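Glutathione S-transferase family protein (Populus trichocarpa, PDB 5F06) probably conjugates glutathione to electrophilic compounds, releasing a halide when the substrate carries one, and binds glutathione as a Phi-class transferase. Local coordinates at residues Val30-Phe35 against Gly51-Leu56; Leu2-Ala7 against Thr11-Val16. One frame throughout, in Å; residues are numbered along the deposited sequence.

Contact 1. Residues Val30-Phe35 against Gly51-Leu56; sequences VPVDLF and GQIPAL. With GSH (glutathione), chain C.
Ile53 meets Val32 and Leu34 through the two branches at its CB. Its chi1 of 56° sets CG1 between the backbone N and the carbonyl carbon and leaves CG2 anti to that carbon. Leu34 has CG beside its own backbone N (chi1 -63°). In this rotamer it comes tip to tip with the longer branch of Ile53, Leu34 CD1 lying 3.7 Å from Ile53 CD1. The short branch packs mainly on Val32. Here the two side chains slide past each other in opposite directions, and Ile53 CG2 sits 3.9 Å from Val32 CG1. No hydrogen bond crosses between the segments, so the join is purely apolar.

The polar work is done on glutathione. Ile53 hydrogen-bonds the cysteinyl unit through its main chain, and its CG1 packs beside GSH CB2. Ile53 N donates to GSH O2 at 3.0 Å, and GSH N2 donates to Ile53 O at 2.9 Å. The two bonds match those of a hydrogen-bonded pair in an antiparallel sheet. The peptide before Pro54 is cis, the cis-proline loop characteristic of the thioredoxin fold. Gln52 reaches the glycyl carboxylate, with NE2 2.6 Å from GSH O32, and its OE1 is held by Arg106 of the second subunit. Leu34 CD1 also lies 4.0 Å from GSH CA3, beside the glycyl unit.

Phe44 of helix 42-45 packs on both Val32 and Ile53. Ile53 also touches Thr13 of helix 11-22. Strands 28-31 and 55-58, which lead into and out of this contact, lie on either side of strand 2-6 in the sheet.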
# COMPACT_ATOMS: atom_id res chain seq x y z
N VAL A 30 0.44 -24.47 -3.30
CA VAL A 30 -0.81 -25.21 -3.38
C VAL A 30 -1.71 -24.53 -4.41
O VAL A 30 -2.08 -23.38 -4.22
CB VAL A 30 -1.53 -25.29 -2.02
CG1 VAL A 30 -2.81 -26.09 -2.14
CG2 VAL A 30 -0.60 -25.87 -0.97
N PRO A 31 -2.05 -25.24 -5.50
CA PRO A 31 -2.87 -24.58 -6.53
C PRO A 31 -4.24 -24.14 -6.03
O PRO A 31 -4.88 -24.85 -5.26
CB PRO A 31 -3.01 -25.66 -7.60
CG PRO A 31 -1.84 -26.54 -7.41
CD PRO A 31 -1.59 -26.56 -5.94
N VAL A 32 -4.67 -22.97 -6.49
CA VAL A 32 -6.05 -22.52 -6.31
C VAL A 32 -6.68 -22.39 -7.69
O VAL A 32 -6.16 -21.68 -8.55
CB VAL A 32 -6.12 -21.18 -5.56
CG1 VAL A 32 -7.57 -20.74 -5.38
CG2 VAL A 32 -5.44 -21.29 -4.21
N ASP A 33 -7.80 -23.08 -7.87
CA ASP A 33 -8.45 -23.18 -9.17
C ASP A 33 -9.36 -21.98 -9.43
O ASP A 33 -10.56 -22.02 -9.14
CB ASP A 33 -9.26 -24.49 -9.24
CG ASP A 33 -9.70 -24.84 -10.65
OD1 ASP A 33 -9.69 -23.96 -11.53
OD2 ASP A 33 -10.08 -26.02 -10.86
N LEU A 34 -8.78 -20.91 -9.98
CA LEU A 34 -9.54 -19.71 -10.30
C LEU A 34 -10.60 -19.97 -11.37
O LEU A 34 -11.71 -19.46 -11.28
CB LEU A 34 -8.61 -18.58 -10.76
CG LEU A 34 -7.57 -18.03 -9.77
CD1 LEU A 34 -6.96 -16.74 -10.30
CD2 LEU A 34 -8.15 -17.82 -8.38
N PHE A 35 -10.23 -20.76 -12.38
CA PHE A 35 -11.14 -21.15 -13.45
C PHE A 35 -12.44 -21.76 -12.92
O PHE A 35 -13.52 -21.49 -13.45
CB PHE A 35 -10.43 -22.15 -14.38
CG PHE A 35 -11.32 -22.77 -15.43
CD1 PHE A 35 -11.68 -22.05 -16.55
CD2 PHE A 35 -11.77 -24.07 -15.29
CE1 PHE A 35 -12.49 -22.62 -17.53
CE2 PHE A 35 -12.58 -24.65 -16.26
CZ PHE A 35 -12.94 -23.92 -17.38
N GLY A 51 -11.51 -13.01 -1.13
CA GLY A 51 -11.64 -14.00 -2.19
C GLY A 51 -10.69 -13.80 -3.35
O GLY A 51 -11.06 -13.98 -4.51
N GLN A 52 -9.44 -13.44 -3.04
CA GLN A 52 -8.41 -13.34 -4.06
C GLN A 52 -7.12 -14.01 -3.59
O GLN A 52 -6.86 -14.13 -2.38
CB GLN A 52 -8.14 -11.88 -4.42
CG GLN A 52 -9.25 -11.26 -5.25
CD GLN A 52 -8.83 -9.96 -5.90
OE1 GLN A 52 -8.36 -9.04 -5.23
NE2 GLN A 52 -8.98 -9.89 -7.22
N ILE A 53 -6.31 -14.44 -4.55
CA ILE A 53 -5.05 -15.09 -4.26
C ILE A 53 -3.94 -14.04 -4.26
O ILE A 53 -4.04 -13.04 -4.97
CB ILE A 53 -4.74 -16.22 -5.27
CG1 ILE A 53 -4.76 -15.70 -6.72
CG2 ILE A 53 -5.74 -17.36 -5.10
CD1 ILE A 53 -4.23 -16.72 -7.74
N PRO A 54 -2.86 -14.28 -3.50
CA PRO A 54 -2.57 -15.49 -2.74
C PRO A 54 -2.95 -15.42 -1.27
O PRO A 54 -3.32 -14.36 -0.76
CB PRO A 54 -1.05 -15.60 -2.87
CG PRO A 54 -0.61 -14.18 -2.81
CD PRO A 54 -1.70 -13.37 -3.51
N ALA A 55 -2.87 -16.57 -0.61
CA ALA A 55 -2.90 -16.65 0.84
C ALA A 55 -1.72 -17.49 1.29
O ALA A 55 -1.17 -18.28 0.51
CB ALA A 55 -4.20 -17.25 1.32
N LEU A 56 -1.33 -17.32 2.55
CA LEU A 56 -0.25 -18.09 3.15
C LEU A 56 -0.72 -18.75 4.44
O LEU A 56 -1.28 -18.08 5.31
CB LEU A 56 0.96 -17.20 3.44
CG LEU A 56 2.20 -17.91 4.00
CD1 LEU A 56 2.96 -18.61 2.90
CD2 LEU A 56 3.10 -16.94 4.73
N1 GSH C . -4.07 -6.60 -3.18
CA1 GSH C . -4.11 -8.00 -3.48
C1 GSH C . -2.73 -8.60 -3.30
O11 GSH C . -1.71 -7.93 -3.60
O12 GSH C . -2.61 -9.76 -2.86
CB1 GSH C . -4.59 -8.20 -4.91
CG1 GSH C . -4.89 -9.68 -5.11
CD1 GSH C . -5.31 -9.98 -6.55
OE1 GSH C . -5.52 -9.08 -7.34
N2 GSH C . -5.44 -11.35 -6.94
CA2 GSH C . -5.83 -11.72 -8.27
C2 GSH C . -7.04 -12.65 -8.20
O2 GSH C . -7.20 -13.37 -7.24
CB2 GSH C . -4.71 -12.48 -8.93
SG2 GSH C . -3.35 -11.41 -9.36
N3 GSH C . -7.99 -12.68 -9.28
CA3 GSH C . -9.13 -13.58 -9.22
C3 GSH C . -10.44 -12.80 -9.07
O31 GSH C . -11.53 -13.32 -9.43
O32 GSH C . -10.43 -11.63 -8.59

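Contact 2. Residues Leu2-Ala7 against Thr11-Val16; sequences LKLYGA and TCTSRV. With GSH (glutathione), chain C; SO4 (sulfate ion), chain D.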
# COMPACT_ATOMS: atom_id res chain seq x y z
N LEU A 2 5.93 -23.36 4.91
CA LEU A 2 5.33 -22.20 4.28
C LEU A 2 4.48 -22.67 3.12
O LEU A 2 5.01 -23.06 2.08
CB LEU A 2 6.40 -21.22 3.79
CG LEU A 2 7.20 -20.50 4.87
CD1 LEU A 2 8.41 -19.84 4.23
CD2 LEU A 2 6.35 -19.47 5.59
N LYS A 3 3.16 -22.64 3.30
CA LYS A 3 2.24 -23.09 2.27
C LYS A 3 1.56 -21.90 1.61
O LYS A 3 0.77 -21.18 2.23
CB LYS A 3 1.20 -24.03 2.87
CG LYS A 3 1.82 -25.31 3.44
CD LYS A 3 0.84 -26.10 4.29
CE LYS A 3 -0.45 -26.37 3.56
NZ LYS A 3 -0.23 -27.08 2.27
N LEU A 4 1.88 -21.71 0.33
CA LEU A 4 1.38 -20.59 -0.45
C LEU A 4 0.26 -21.05 -1.37
O LEU A 4 0.46 -21.93 -2.20
CB LEU A 4 2.51 -19.97 -1.27
CG LEU A 4 2.20 -18.75 -2.13
CD1 LEU A 4 1.76 -17.58 -1.26
CD2 LEU A 4 3.42 -18.37 -2.97
N TYR A 5 -0.92 -20.47 -1.19
CA TYR A 5 -2.08 -20.81 -2.00
C TYR A 5 -2.27 -19.82 -3.14
O TYR A 5 -2.52 -18.64 -2.91
CB TYR A 5 -3.34 -20.86 -1.13
CG TYR A 5 -3.29 -21.94 -0.08
CD1 TYR A 5 -2.60 -21.73 1.12
CD2 TYR A 5 -3.90 -23.16 -0.28
CE1 TYR A 5 -2.55 -22.73 2.08
CE2 TYR A 5 -3.85 -24.16 0.68
CZ TYR A 5 -3.17 -23.94 1.85
OH TYR A 5 -3.12 -24.93 2.81
N GLY A 6 -2.14 -20.29 -4.37
CA GLY A 6 -2.26 -19.41 -5.52
C GLY A 6 -2.03 -20.13 -6.83
O GLY A 6 -2.35 -21.31 -6.96
N ALA A 7 -1.47 -19.41 -7.80
CA ALA A 7 -1.19 -19.98 -9.11
C ALA A 7 0.07 -19.35 -9.70
O ALA A 7 0.25 -18.14 -9.60
CB ALA A 7 -2.38 -19.77 -10.03
N THR A 11 0.13 -12.57 -11.21
CA THR A 11 1.06 -11.54 -10.77
C THR A 11 1.20 -11.52 -9.26
O THR A 11 2.30 -11.34 -8.73
CB THR A 11 0.60 -10.15 -11.22
OG1 THR A 11 -0.74 -9.92 -10.77
CG2 THR A 11 0.65 -10.04 -12.73
N CYS A 12 0.08 -11.68 -8.57
CA CYS A 12 0.03 -11.58 -7.13
C CYS A 12 0.75 -12.74 -6.45
O CYS A 12 1.43 -12.55 -5.44
CB CYS A 12 -1.42 -11.49 -6.67
SG CYS A 12 -2.35 -10.18 -7.50
N THR A 13 0.61 -13.95 -6.99
CA THR A 13 1.35 -15.10 -6.47
C THR A 13 2.83 -14.97 -6.80
O THR A 13 3.68 -15.25 -5.95
CB THR A 13 0.83 -16.43 -7.04
OG1 THR A 13 -0.58 -16.52 -6.83
CG2 THR A 13 1.51 -17.61 -6.35
N SER A 14 3.13 -14.54 -8.02
CA SER A 14 4.51 -14.42 -8.47
C SER A 14 5.30 -13.44 -7.61
O SER A 14 6.51 -13.60 -7.43
CB SER A 14 4.57 -13.99 -9.93
OG SER A 14 4.14 -15.03 -10.79
N ARG A 15 4.63 -12.42 -7.10
CA ARG A 15 5.28 -11.44 -6.24
C ARG A 15 5.84 -12.13 -4.99
O ARG A 15 6.95 -11.83 -4.55
CB ARG A 15 4.32 -10.32 -5.84
CG ARG A 15 5.00 -9.14 -5.17
CD ARG A 15 4.07 -7.94 -4.99
NE ARG A 15 3.64 -7.37 -6.26
CZ ARG A 15 2.41 -7.47 -6.77
NH1 ARG A 15 1.44 -8.10 -6.12
NH2 ARG A 15 2.14 -6.91 -7.94
N VAL A 16 5.08 -13.07 -4.44
CA VAL A 16 5.54 -13.82 -3.27
C VAL A 16 6.61 -14.84 -3.68
O VAL A 16 7.64 -14.97 -3.01
CB VAL A 16 4.37 -14.55 -2.57
CG1 VAL A 16 4.87 -15.32 -1.35
CG2 VAL A 16 3.30 -13.57 -2.16
N1 GSH C . -4.07 -6.60 -3.18
CA1 GSH C . -4.11 -8.00 -3.48
C1 GSH C . -2.73 -8.60 -3.30
O11 GSH C . -1.71 -7.93 -3.60
O12 GSH C . -2.61 -9.76 -2.86
CB1 GSH C . -4.59 -8.20 -4.91
CG1 GSH C . -4.89 -9.68 -5.11
CD1 GSH C . -5.31 -9.98 -6.55
OE1 GSH C . -5.52 -9.08 -7.34
N2 GSH C . -5.44 -11.35 -6.94
CA2 GSH C . -5.83 -11.72 -8.27
C2 GSH C . -7.04 -12.65 -8.20
O2 GSH C . -7.20 -13.37 -7.24
CB2 GSH C . -4.71 -12.48 -8.93
SG2 GSH C . -3.35 -11.41 -9.36
N3 GSH C . -7.99 -12.68 -9.28
CA3 GSH C . -9.13 -13.58 -9.22
C3 GSH C . -10.44 -12.80 -9.07
O31 GSH C . -11.53 -13.32 -9.43
O32 GSH C . -10.43 -11.63 -8.59
S SO4 D . -3.02 -11.08 -13.52
O1 SO4 D . -3.06 -11.38 -14.95
O2 SO4 D . -2.35 -9.80 -13.32
O3 SO4 D . -4.38 -11.01 -12.99
O4 SO4 D . -2.28 -12.13 -12.83
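Leu4, Gly6 and Ala7 face Thr13 and Val16, while the flat groups of these segments serve other partners. Thr11 O lies over one face of the Arg15 guanidinium, 4.2 Å from its plane and off its centre. GSH O11 approaches this group obliquely. Ser66 OG and His168 O bond to Arg15 NH1 and NE. The Tyr5 ring makes a cation-pi contact with Lys47.

Thr13 is the polar link. Its OG1 lies beside the backbone N (chi1 -53°) and accepts Ala7 N at 3.2 Å, nearly straight at 168°. Ser10 OG bonds to the same OG1 and also to Ala7 O. A valine in place of Thr13 would probably leave Ala7 N without this acceptor and Ser10 OG without one of its partners. Gly6 fits closely here, since a side chain on it would run into Thr13 OG1. Leu4 and Val16 meet tip to tip, with Leu4 CD2 3.7 Å from Val16 CG1. Leu4 CD2 also lies 4.0 Å from Thr13 CG2.

At the helix start, Thr11 N donates to O4 of a sulfate, probably from the crystallisation liquor, at 2.9 Å. Cys12, next in the chain, is a covalent glutathione site. Strand 2-6 and the nearly antiparallel helix 11-16 open the beta-alpha-beta unit of the thioredoxin-like glutathione transferase domain, with the thiol site at the helix N terminus.

Overall arrangement
From the N terminus, strand 2-6 comes first. Contact 2 closes the short loop of residues 8-10, folding the start of helix 11-22 back on the strand. The helix then leads to strand 28-31. Contact 1 closes a longer loop of 15 residues, which carries helix 42-45, and ends at strand 55-58. The two contacts follow in series and neither nest nor cross. Strand 2-6 joins them: Val30 N is 2.8 Å from Leu4 O, and Ala55 O is 2.8 Å from Tyr5 N. Both contacts touch the same glutathione, contact 2 from the start of helix 11-22 and contact 1 chiefly from the residues before strand 55-58.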